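Local coordinates for ABC-type transport system, molybdenum-specific extracellular solute-binding protein (Clostridium difficile, PDB 4KD5) that probably binds molybdate or tungstate outside the cell for delivery to an ABC transporter, at residues 145-148 with 152-155; 90-95 with 170-175; 112-117 with 155-160; 100-105 with 128-133. All coordinates share one frame; numbering follows the deposited sequence.

Contact 1: residues 145-148 with 152-155; sequences VFAK and EVLA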
loop_
_atom_site.group_PDB
_atom_site.type_symbol
_atom_site.label_atom_id
_atom_site.label_comp_id
_atom_site.label_asym_id
_atom_site.label_seq_id
_atom_site.Cartn_x
_atom_site.Cartn_y
_atom_site.Cartn_z
ATOM N N VAL A 145 10.643 -30.343 40.322
ATOM C CA VAL A 145 11.751 -29.424 40.607
ATOM C C VAL A 145 11.638 -28.201 39.693
ATOM O O VAL A 145 11.205 -28.315 38.546
ATOM C CB VAL A 145 13.126 -30.104 40.456
ATOM C CG1 VAL A 145 13.424 -30.969 41.659
ATOM C CG2 VAL A 145 13.176 -30.935 39.188
ATOM N N PHE A 146 12.031 -27.035 40.196
ATOM C CA PHE A 146 11.731 -25.784 39.508
ATOM C C PHE A 146 12.971 -25.011 39.040
ATOM O O PHE A 146 13.841 -24.669 39.843
ATOM C CB PHE A 146 10.851 -24.902 40.402
ATOM C CG PHE A 146 9.553 -25.551 40.809
ATOM C CD1 PHE A 146 8.393 -25.323 40.084
ATOM C CD2 PHE A 146 9.492 -26.395 41.913
ATOM C CE1 PHE A 146 7.195 -25.917 40.452
ATOM C CE2 PHE A 146 8.298 -26.995 42.284
ATOM C CZ PHE A 146 7.149 -26.756 41.555
ATOM N N ALA A 147 13.034 -24.738 37.736
ATOM C CA ALA A 147 14.167 -24.025 37.133
ATOM C C ALA A 147 13.882 -22.541 36.895
ATOM O O ALA A 147 12.722 -22.131 36.802
ATOM C CB ALA A 147 14.588 -24.690 35.842
ATOM N N LYS A 148 14.948 -21.751 36.765
ATOM C CA LYS A 148 14.839 -20.305 36.570
ATOM C C LYS A 148 14.424 -19.951 35.145
ATOM O O LYS A 148 13.876 -18.875 34.904
ATOM C CB LYS A 148 16.168 -19.619 36.898
ATOM C CG LYS A 148 17.337 -20.077 36.030
ATOM C CD LYS A 148 18.626 -19.352 36.401
ATOM C CE LYS A 148 19.785 -19.787 35.501
ATOM N NZ LYS A 148 21.041 -19.026 35.781
ATOM N N GLU A 152 17.688 -23.791 31.724
ATOM C CA GLU A 152 18.087 -24.609 32.866
ATOM C C GLU A 152 17.335 -25.944 32.873
ATOM O O GLU A 152 17.892 -26.973 33.265
ATOM C CB GLU A 152 17.881 -23.851 34.186
ATOM C CG GLU A 152 18.437 -24.577 35.402
ATOM C CD GLU A 152 18.529 -23.697 36.641
ATOM O OE1 GLU A 152 17.503 -23.113 37.049
ATOM O OE2 GLU A 152 19.636 -23.596 37.211
ATOM N N VAL A 153 16.079 -25.927 32.427
ATOM C CA VAL A 153 15.283 -27.149 32.322
ATOM C C VAL A 153 15.962 -28.140 31.383
ATOM O O VAL A 153 16.156 -29.303 31.730
ATOM C CB VAL A 153 13.851 -26.860 31.831
ATOM C CG1 VAL A 153 13.081 -28.150 31.643
ATOM C CG2 VAL A 153 13.119 -25.974 32.817
ATOM N N LEU A 154 16.334 -27.659 30.200
ATOM C CA LEU A 154 17.010 -28.481 29.199
ATOM C C LEU A 154 18.341 -29.030 29.709
ATOM O O LEU A 154 18.693 -30.176 29.438
ATOM C CB LEU A 154 17.234 -27.676 27.914
ATOM C CG LEU A 154 16.042 -27.508 26.973
ATOM C CD1 LEU A 154 16.144 -26.208 26.188
ATOM C CD2 LEU A 154 15.975 -28.683 26.017
ATOM N N ALA A 155 19.070 -28.212 30.461
ATOM C CA ALA A 155 20.377 -28.604 30.986
ATOM C C ALA A 155 20.273 -29.738 32.003
ATOM O O ALA A 155 21.093 -30.661 32.000
ATOM C CB ALA A 155 21.077 -27.408 31.594
#
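The carboxylate of Glu-152 lies between two layers. The aliphatic chain of Lys-148 passes over one face, and the indole of Trp-156, one turn further along the same helix, lies over the other. At the edge, OE1 takes the backbone proton of Lys-148. Lys-148 N to Glu-152 OE1 is 2.9 Å, the N-H points almost straight at the oxygen (172°), and the donor sits nearly in line with the C-O bond. The methyl of Ala-147 comes in beside the same oxygen, with Ala-147 CB 3.5 Å from Glu-152 OE1. Lys-148 CG is close as well, at 3.2 Å from Glu-152 OE1. The side chains of Lys-148 and Glu-152 cross at about a right angle. Lys-148 NZ stays 5.0 Å from Glu-152 OE2, so the opposite charges are near but do not form a salt bridge. Glu-152 CG is anti to its backbone N (chi1 -173°) and the chain continues extended, which carries the carboxylate back to the end of the strand. The bond and the two layers together should limit rotation of the group. Deeper in, the contact turns apolar, with Ala-147 CB against Val-153 CG2 at 3.6 Å. Asp-149 OD1, in the short connection, accepts from Glu-152 N. The contact thus closes the tight turn from strand 144-147 into helix 150-159. The strand runs parallel to strand 113-116, whose Ala-114 also touches Val-153, and Val-150, a predicted molybdate-site residue, lies close by.

Contact 2: residues 90-95 with 170-175; sequences VLISSA and SDTVNN
This is a small, buried, purely apolar contact in which Thr-172, in the loop between strands 164-168 and 178-183, packs against one face of the long strand 82-94. A single methyl does the work on the loop side. Thr-172 CG2 lies 4.0 Å from Val-90 CG2 and equally 4.0 Å from Ile-92 CG2. Val-90 and Ile-92 are two apart along the strand, so their side chains leave it on the same side and both meet the threonine. Val-90 and Thr-172 approach tip to tip. Ile-92 instead slides past Thr-172 in the opposite direction. The rotamer of Thr-172 (chi1 74°) sends CG2 to the strand and leaves OG1 to bond with Phe-169 O, which satisfies the buried hydroxyl within its own loop. From Thr-172 to Asn-175 the chain makes a type II beta turn. Val-167 and Ile-178, from the two strands that the loop connects, also touch Thr-172. Strand 82-94 pairs antiparallel with both of them. The loop therefore folds back over the sheet that its own flanking strands build, close to Tyr-168 of the predicted molybdate site. The mixed sheet fits the alpha/beta lobes of the periplasmic binding protein fold of this family.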
loop_
_atom_site.group_PDB
_atom_site.type_symbol
_atom_site.label_atom_id
_atom_site.label_comp_id
_atom_site.label_asym_id
_atom_site.label_seq_id
_atom_site.Cartn_x
_atom_site.Cartn_y
_atom_site.Cartn_z
ATOM N N VAL A 90 5.838 -29.089 25.369
ATOM C CA VAL A 90 6.236 -30.473 25.138
ATOM C C VAL A 90 6.933 -31.115 26.328
ATOM O O VAL A 90 7.473 -30.425 27.197
ATOM C CB VAL A 90 7.115 -30.614 23.875
ATOM C CG1 VAL A 90 6.353 -30.170 22.645
ATOM C CG2 VAL A 90 8.398 -29.806 24.024
ATOM N N LEU A 91 6.903 -32.444 26.355
ATOM C CA LEU A 91 7.602 -33.227 27.367
ATOM C C LEU A 91 8.915 -33.754 26.785
ATOM O O LEU A 91 8.918 -34.463 25.774
ATOM C CB LEU A 91 6.732 -34.398 27.823
ATOM C CG LEU A 91 7.314 -35.365 28.856
ATOM C CD1 LEU A 91 7.567 -34.669 30.180
ATOM C CD2 LEU A 91 6.399 -36.566 29.056
ATOM N N ILE A 92 10.031 -33.407 27.417
ATOM C CA ILE A 92 11.339 -33.839 26.928
ATOM C C ILE A 92 12.055 -34.799 27.881
ATOM O O ILE A 92 11.746 -34.865 29.073
ATOM C CB ILE A 92 12.266 -32.648 26.645
ATOM C CG1 ILE A 92 12.495 -31.835 27.917
ATOM C CG2 ILE A 92 11.707 -31.772 25.527
ATOM C CD1 ILE A 92 13.595 -30.813 27.790
ATOM N N SER A 93 13.026 -35.528 27.340
ATOM C CA SER A 93 13.910 -36.384 28.121
ATOM C C SER A 93 15.267 -36.390 27.429
ATOM O O SER A 93 15.443 -35.727 26.409
ATOM C CB SER A 93 13.349 -37.798 28.224
ATOM O OG SER A 93 13.225 -38.390 26.951
ATOM N N SER A 94 16.232 -37.126 27.970
ATOM C CA SER A 94 17.509 -37.276 27.284
ATOM C C SER A 94 17.288 -38.136 26.043
ATOM O O SER A 94 16.279 -38.833 25.946
ATOM C CB SER A 94 18.561 -37.899 28.199
ATOM O OG SER A 94 18.246 -39.237 28.507
ATOM N N ALA A 95 18.217 -38.082 25.093
ATOM C CA ALA A 95 18.057 -38.810 23.832
ATOM C C ALA A 95 18.012 -40.327 24.023
ATOM O O ALA A 95 17.295 -41.027 23.306
ATOM C CB ALA A 95 19.151 -38.427 22.852
ATOM N N SER A 170 9.896 -24.972 20.452
ATOM C CA SER A 170 10.900 -24.110 19.834
ATOM C C SER A 170 12.212 -24.086 20.613
ATOM O O SER A 170 13.258 -23.722 20.068
ATOM C CB SER A 170 10.366 -22.690 19.649
ATOM O OG SER A 170 9.953 -22.122 20.870
ATOM N N ASP A 171 12.156 -24.471 21.886
ATOM C CA ASP A 171 13.355 -24.556 22.713
ATOM C C ASP A 171 14.102 -25.868 22.478
ATOM O O ASP A 171 15.192 -26.070 23.007
ATOM C CB ASP A 171 12.992 -24.437 24.195
ATOM C CG ASP A 171 12.373 -23.097 24.547
ATOM O OD1 ASP A 171 12.831 -22.060 24.022
ATOM O OD2 ASP A 171 11.431 -23.085 25.368
ATOM N N THR A 172 13.507 -26.753 21.682
ATOM C CA THR A 172 14.082 -28.077 21.433
ATOM C C THR A 172 14.833 -28.186 20.112
ATOM O O THR A 172 15.654 -29.088 19.942
ATOM C CB THR A 172 13.015 -29.190 21.467
ATOM O OG1 THR A 172 12.222 -29.135 20.273
ATOM C CG2 THR A 172 12.121 -29.028 22.682
ATOM N N VAL A 173 14.534 -27.291 19.171
ATOM C CA VAL A 173 15.168 -27.343 17.851
ATOM C C VAL A 173 16.684 -27.173 17.946
ATOM O O VAL A 173 17.186 -26.507 18.855
ATOM C CB VAL A 173 14.574 -26.306 16.859
ATOM C CG1 VAL A 173 13.142 -26.666 16.498
ATOM C CG2 VAL A 173 14.627 -24.907 17.447
ATOM N N ASN A 174 17.397 -27.803 17.015
ATOM C CA ASN A 174 18.862 -27.769 16.969
ATOM C C ASN A 174 19.522 -28.412 18.193
ATOM O O ASN A 174 20.613 -28.011 18.595
ATOM C CB ASN A 174 19.373 -26.334 16.751
ATOM C CG ASN A 174 20.737 -26.288 16.088
ATOM O OD1 ASN A 174 21.768 -26.294 16.760
ATOM N ND2 ASN A 174 20.749 -26.235 14.760
ATOM N N ASN A 175 18.862 -29.417 18.767
ATOM C CA ASN A 175 19.395 -30.139 19.930
ATOM C C ASN A 175 19.088 -31.642 19.894
ATOM O O ASN A 175 17.952 -32.063 20.141
ATOM C CB ASN A 175 18.889 -29.514 21.240
ATOM C CG ASN A 175 19.706 -29.941 22.458
ATOM O OD1 ASN A 175 20.680 -30.690 22.345
ATOM N ND2 ASN A 175 19.315 -29.451 23.629
#

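Contact 3: residues 112-117 with 155-160; sequences KIAVGE and AWVQSG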
loop_
_atom_site.group_PDB
_atom_site.type_symbol
_atom_site.label_atom_id
_atom_site.label_comp_id
_atom_site.label_asym_id
_atom_site.label_seq_id
_atom_site.Cartn_x
_atom_site.Cartn_y
_atom_site.Cartn_z
ATOM N N LYS A 112 12.255 -37.277 38.834
ATOM C CA LYS A 112 12.414 -35.829 38.863
ATOM C C LYS A 112 11.895 -35.170 37.583
ATOM O O LYS A 112 12.434 -35.386 36.492
ATOM C CB LYS A 112 13.881 -35.467 39.141
ATOM C CG LYS A 112 14.407 -36.086 40.436
ATOM C CD LYS A 112 15.857 -35.744 40.708
ATOM C CE LYS A 112 16.009 -34.267 40.939
ATOM N NZ LYS A 112 17.431 -33.859 41.068
ATOM N N ILE A 113 10.829 -34.386 37.737
ATOM C CA ILE A 113 10.211 -33.660 36.631
ATOM C C ILE A 113 10.623 -32.187 36.670
ATOM O O ILE A 113 10.285 -31.463 37.607
ATOM C CB ILE A 113 8.672 -33.766 36.686
ATOM C CG1 ILE A 113 8.236 -35.229 36.595
ATOM C CG2 ILE A 113 8.024 -32.954 35.577
ATOM C CD1 ILE A 113 6.743 -35.446 36.722
ATOM N N ALA A 114 11.352 -31.743 35.649
ATOM C CA ALA A 114 11.819 -30.357 35.595
ATOM C C ALA A 114 10.781 -29.444 34.950
ATOM O O ALA A 114 10.326 -29.703 33.835
ATOM C CB ALA A 114 13.129 -30.263 34.846
ATOM N N VAL A 115 10.417 -28.370 35.650
ATOM C CA VAL A 115 9.522 -27.349 35.100
ATOM C C VAL A 115 10.028 -25.957 35.462
ATOM O O VAL A 115 10.806 -25.800 36.406
ATOM C CB VAL A 115 8.072 -27.486 35.629
ATOM C CG1 VAL A 115 7.449 -28.811 35.221
ATOM C CG2 VAL A 115 8.043 -27.318 37.140
ATOM N N GLY A 116 9.581 -24.945 34.725
ATOM C CA GLY A 116 9.911 -23.576 35.077
ATOM C C GLY A 116 9.102 -23.123 36.282
ATOM O O GLY A 116 8.023 -23.668 36.544
ATOM N N GLU A 117 9.618 -22.143 37.022
ATOM C CA GLU A 117 8.882 -21.591 38.155
ATOM C C GLU A 117 7.537 -21.048 37.669
ATOM O O GLU A 117 7.481 -20.264 36.724
ATOM C CB GLU A 117 9.712 -20.518 38.875
ATOM C CG GLU A 117 10.802 -21.096 39.784
ATOM C CD GLU A 117 11.974 -20.146 40.010
ATOM O OE1 GLU A 117 13.026 -20.610 40.507
ATOM O OE2 GLU A 117 11.851 -18.944 39.694
ATOM N N ALA A 155 19.070 -28.212 30.461
ATOM C CA ALA A 155 20.377 -28.604 30.986
ATOM C C ALA A 155 20.273 -29.738 32.003
ATOM O O ALA A 155 21.093 -30.661 32.000
ATOM C CB ALA A 155 21.077 -27.408 31.594
ATOM N N TRP A 156 19.269 -29.652 32.875
ATOM C CA TRP A 156 19.003 -30.668 33.890
ATOM C C TRP A 156 18.636 -31.996 33.248
ATOM O O TRP A 156 19.088 -33.057 33.680
ATOM C CB TRP A 156 17.847 -30.224 34.795
ATOM C CG TRP A 156 18.167 -29.070 35.692
ATOM C CD1 TRP A 156 19.371 -28.445 35.830
ATOM C CD2 TRP A 156 17.258 -28.403 36.589
ATOM N NE1 TRP A 156 19.269 -27.431 36.755
ATOM C CE2 TRP A 156 17.996 -27.385 37.227
ATOM C CE3 TRP A 156 15.912 -28.575 36.901
ATOM C CZ2 TRP A 156 17.404 -26.538 38.176
ATOM C CZ3 TRP A 156 15.336 -27.731 37.839
ATOM C CH2 TRP A 156 16.082 -26.727 38.465
ATOM N N VAL A 157 17.802 -31.922 32.214
ATOM C CA VAL A 157 17.309 -33.105 31.520
ATOM C C VAL A 157 18.424 -33.765 30.709
ATOM O O VAL A 157 18.521 -34.989 30.654
ATOM C CB VAL A 157 16.110 -32.747 30.621
ATOM C CG1 VAL A 157 15.669 -33.938 29.831
ATOM C CG2 VAL A 157 14.951 -32.233 31.465
ATOM N N GLN A 158 19.267 -32.940 30.096
ATOM C CA GLN A 158 20.426 -33.416 29.341
ATOM C C GLN A 158 21.428 -34.134 30.237
ATOM O O GLN A 158 22.034 -35.123 29.837
ATOM C CB GLN A 158 21.128 -32.239 28.657
ATOM C CG GLN A 158 20.907 -32.132 27.159
ATOM C CD GLN A 158 21.494 -30.858 26.572
ATOM O OE1 GLN A 158 20.761 -29.958 26.159
ATOM N NE2 GLN A 158 22.819 -30.779 26.532
ATOM N N SER A 159 21.596 -33.619 31.450
ATOM C CA SER A 159 22.590 -34.136 32.384
ATOM C C SER A 159 22.034 -35.265 33.241
ATOM O O SER A 159 22.773 -35.887 34.006
ATOM C CB SER A 159 23.115 -33.017 33.286
ATOM O OG SER A 159 22.091 -32.519 34.125
ATOM N N GLY A 160 20.735 -35.523 33.125
ATOM C CA GLY A 160 20.114 -36.618 33.851
ATOM C C GLY A 160 19.653 -36.254 35.248
ATOM O O GLY A 160 19.057 -37.077 35.947
#
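Ala-114 CB meets the rim of the Trp-156 indole, 3.8 Å from CE3. The methyl lies near the ring plane, so this is an edge contact and not packing on a ring face. The second touch is looser, with Ala-114 CB 4.3 Å from Val-157 CG2. The alanine thus sits against two successive residues of the helix, and no hydrogen bond joins the segments. Trp-156 has CG anti to its carbonyl carbon (chi1 -69°). With chi2 at -4°, CD1 is held on the side of CA and the benzene part of the indole is turned toward the sheet. That part also reaches Ala-147 on the next strand. Ala-114 is the inward-facing residue here, while Ile-113 and Val-115 point to the other side of the sheet. Strand 113-116 runs between strands 144-147 and 164-168 and is parallel to both. Helix 150-159 connects those two outer strands, so the unit is a beta-alpha-beta crossover, with the helix packed over the middle strand. Ala-114 is fixed by backbone bonds to Val-164 and Phe-166. Gly-160 is the first residue to leave helical backbone angles, with positive phi (87°). Gln-158 OE1, on the helix, accepts from Asn-175 ND2 in the loop after strand 164-168. Just before strand 113-116, Lys-112 N bonds to Asp-163 OD2.

Contact 4: residues 100-105 with 128-133; sequences SGMKDL and DEVLTN. With FMT (formic acid), chain E.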
loop_
_atom_site.group_PDB
_atom_site.type_symbol
_atom_site.label_atom_id
_atom_site.label_comp_id
_atom_site.label_asym_id
_atom_site.label_seq_id
_atom_site.Cartn_x
_atom_site.Cartn_y
_atom_site.Cartn_z
ATOM N N SER A 100 8.600 -43.168 27.720
ATOM C CA SER A 100 7.630 -43.389 26.642
ATOM C C SER A 100 6.676 -42.222 26.370
ATOM O O SER A 100 6.459 -41.848 25.216
ATOM C CB SER A 100 6.824 -44.661 26.911
ATOM O OG SER A 100 5.643 -44.691 26.128
ATOM N N GLY A 101 6.096 -41.660 27.426
ATOM C CA GLY A 101 5.115 -40.597 27.268
ATOM C C GLY A 101 4.619 -39.963 28.555
ATOM O O GLY A 101 5.244 -40.100 29.607
HETATM N N MSE A 102 3.485 -39.267 28.461
HETATM C CA MSE A 102 2.886 -38.581 29.604
HETATM C C MSE A 102 2.411 -39.552 30.681
HETATM O O MSE A 102 2.402 -39.211 31.862
HETATM C CB MSE A 102 1.717 -37.697 29.157
HETATM C CG MSE A 102 2.112 -36.468 28.353
HETATM SE SE MSE A 102 2.968 -35.069 29.401
HETATM C CE MSE A 102 1.452 -34.611 30.520
ATOM N N LYS A 103 2.010 -40.751 30.269
ATOM C CA LYS A 103 1.585 -41.781 31.213
ATOM C C LYS A 103 2.721 -42.156 32.162
ATOM O O LYS A 103 2.486 -42.524 33.313
ATOM C CB LYS A 103 1.078 -43.023 30.464
ATOM C CG LYS A 103 -0.378 -43.378 30.759
ATOM C CD LYS A 103 -0.983 -44.341 29.727
ATOM C CE LYS A 103 -0.453 -45.766 29.855
ATOM N NZ LYS A 103 0.720 -46.019 28.973
ATOM N N ASP A 104 3.953 -42.037 31.674
ATOM C CA ASP A 104 5.138 -42.402 32.445
ATOM C C ASP A 104 5.473 -41.415 33.568
ATOM O O ASP A 104 6.379 -41.660 34.364
ATOM C CB ASP A 104 6.341 -42.567 31.512
ATOM C CG ASP A 104 6.159 -43.699 30.521
ATOM O OD1 ASP A 104 7.180 -44.256 30.068
ATOM O OD2 ASP A 104 4.999 -44.034 30.196
ATOM N N LEU A 105 4.747 -40.301 33.629
ATOM C CA LEU A 105 4.931 -39.329 34.706
ATOM C C LEU A 105 4.507 -39.919 36.051
ATOM O O LEU A 105 5.086 -39.612 37.090
ATOM C CB LEU A 105 4.133 -38.050 34.441
ATOM C CG LEU A 105 4.506 -37.136 33.279
ATOM C CD1 LEU A 105 3.622 -35.899 33.273
ATOM C CD2 LEU A 105 5.955 -36.728 33.384
ATOM N N ASP A 128 2.141 -25.699 34.646
ATOM C CA ASP A 128 1.252 -25.719 35.798
ATOM C C ASP A 128 -0.196 -25.910 35.361
ATOM O O ASP A 128 -0.956 -26.620 36.017
ATOM C CB ASP A 128 1.384 -24.422 36.594
ATOM C CG ASP A 128 0.475 -24.388 37.801
ATOM O OD1 ASP A 128 -0.659 -23.882 37.685
ATOM O OD2 ASP A 128 0.894 -24.868 38.870
ATOM N N GLU A 129 -0.570 -25.284 34.248
ATOM C CA GLU A 129 -1.920 -25.431 33.711
ATOM C C GLU A 129 -2.211 -26.872 33.306
ATOM O O GLU A 129 -3.254 -27.422 33.665
ATOM C CB GLU A 129 -2.140 -24.504 32.516
ATOM C CG GLU A 129 -2.302 -23.044 32.871
ATOM C CD GLU A 129 -2.917 -22.244 31.741
ATOM O OE1 GLU A 129 -3.918 -22.714 31.163
ATOM O OE2 GLU A 129 -2.399 -21.150 31.429
ATOM N N VAL A 130 -1.289 -27.471 32.555
ATOM C CA VAL A 130 -1.432 -28.856 32.108
ATOM C C VAL A 130 -1.608 -29.823 33.280
ATOM O O VAL A 130 -2.568 -30.590 33.324
ATOM C CB VAL A 130 -0.223 -29.293 31.251
ATOM C CG1 VAL A 130 -0.293 -30.775 30.938
ATOM C CG2 VAL A 130 -0.162 -28.490 29.963
ATOM N N LEU A 131 -0.683 -29.768 34.233
ATOM C CA LEU A 131 -0.710 -30.660 35.389
ATOM C C LEU A 131 -1.957 -30.441 36.251
ATOM O O LEU A 131 -2.497 -31.387 36.821
ATOM C CB LEU A 131 0.568 -30.500 36.220
ATOM C CG LEU A 131 1.894 -30.761 35.504
ATOM C CD1 LEU A 131 3.074 -30.570 36.443
ATOM C CD2 LEU A 131 1.928 -32.156 34.914
ATOM N N THR A 132 -2.410 -29.192 36.332
ATOM C CA THR A 132 -3.639 -28.849 37.050
ATOM C C THR A 132 -4.864 -29.458 36.364
ATOM O O THR A 132 -5.646 -30.176 36.986
ATOM C CB THR A 132 -3.814 -27.320 37.146
ATOM O OG1 THR A 132 -2.736 -26.762 37.910
ATOM C CG2 THR A 132 -5.135 -26.960 37.801
ATOM N N ASN A 133 -5.019 -29.161 35.078
ATOM C CA ASN A 133 -6.144 -29.657 34.297
ATOM C C ASN A 133 -6.188 -31.179 34.161
ATOM O O ASN A 133 -7.263 -31.762 34.085
ATOM C CB ASN A 133 -6.153 -28.988 32.918
ATOM C CG ASN A 133 -6.531 -27.525 32.980
ATOM O OD1 ASN A 133 -6.715 -26.961 34.058
ATOM N ND2 ASN A 133 -6.647 -26.897 31.810
HETATM C C FMT E . -0.450 -40.438 26.933
HETATM O O1 FMT E . -0.589 -39.215 26.945
HETATM O O2 FMT E . 0.619 -41.011 27.139
#
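Met-102, present as selenomethionine, is bent at chi2 and chi3, and so brings its end methyl to Val-130. With chi2 at -72° and chi3 at -66°, the chain curls instead of extending. Met-102 CE then stands 4.2 Å from Val-130 CG1, the branch of the valine that is anti to its backbone N. Leu-105 and Leu-131 form the second pair, joined through branch methyls, with Leu-105 CD1 4.4 Å from Leu-131 CD2. The bond of Leu-131 to its CB does not point at the loop, yet its end comes nearer. Both touches are loose van der Waals contacts. Leu-105 CA and Leu-131 CA, the nearest pair, are 10.4 Å apart. On the loop side, the chain is held by its own bonds. Asp-104 OD1 accepts from Ser-100 N at 3.0 Å, with the donor 59° out of the carboxylate plane. Backbone bonds run from Asp-104 N to Gly-101 O and from Leu-105 N to Met-102 O. A formate, probably from the crystallisation liquor, lies beside Met-102 CB and receives a weak bond from Lys-103 N to its O2 (3.4 Å). Met-102 N bonds to Glu-182 OE2. Phe-166 of strand 164-168 touches Met-102, Leu-105 and Leu-131, and Leu-91 of strand 82-94 packs on Met-102 and Leu-105. The loop between strands 82-94 and 113-116 and the end of helix 122-133 therefore share one apolar layer against the sheet.

How the contacts relate
From the N terminus, strand 82-94 opens contact 2 at residues 90-95. It closes only at 170-175, so the other three contacts lie within its span. Contact 4 opens next at 100-105, and contact 3 at 112-117. Contact 4 closes at 128-133 while contact 3 is still open, so these two cross. Contact 1 then opens at 145-148 and closes at 152-155, within the span of contact 3, which ends on the same helix. Contacts 1 and 3 hold helix 150-159 to strands 144-147 and 113-116. Contact 4 ties helix 122-133 to a loop, and Leu-105 meets Ile-113. Leu-154 touches Ile-92 and Asp-171, joining contacts 1 and 2.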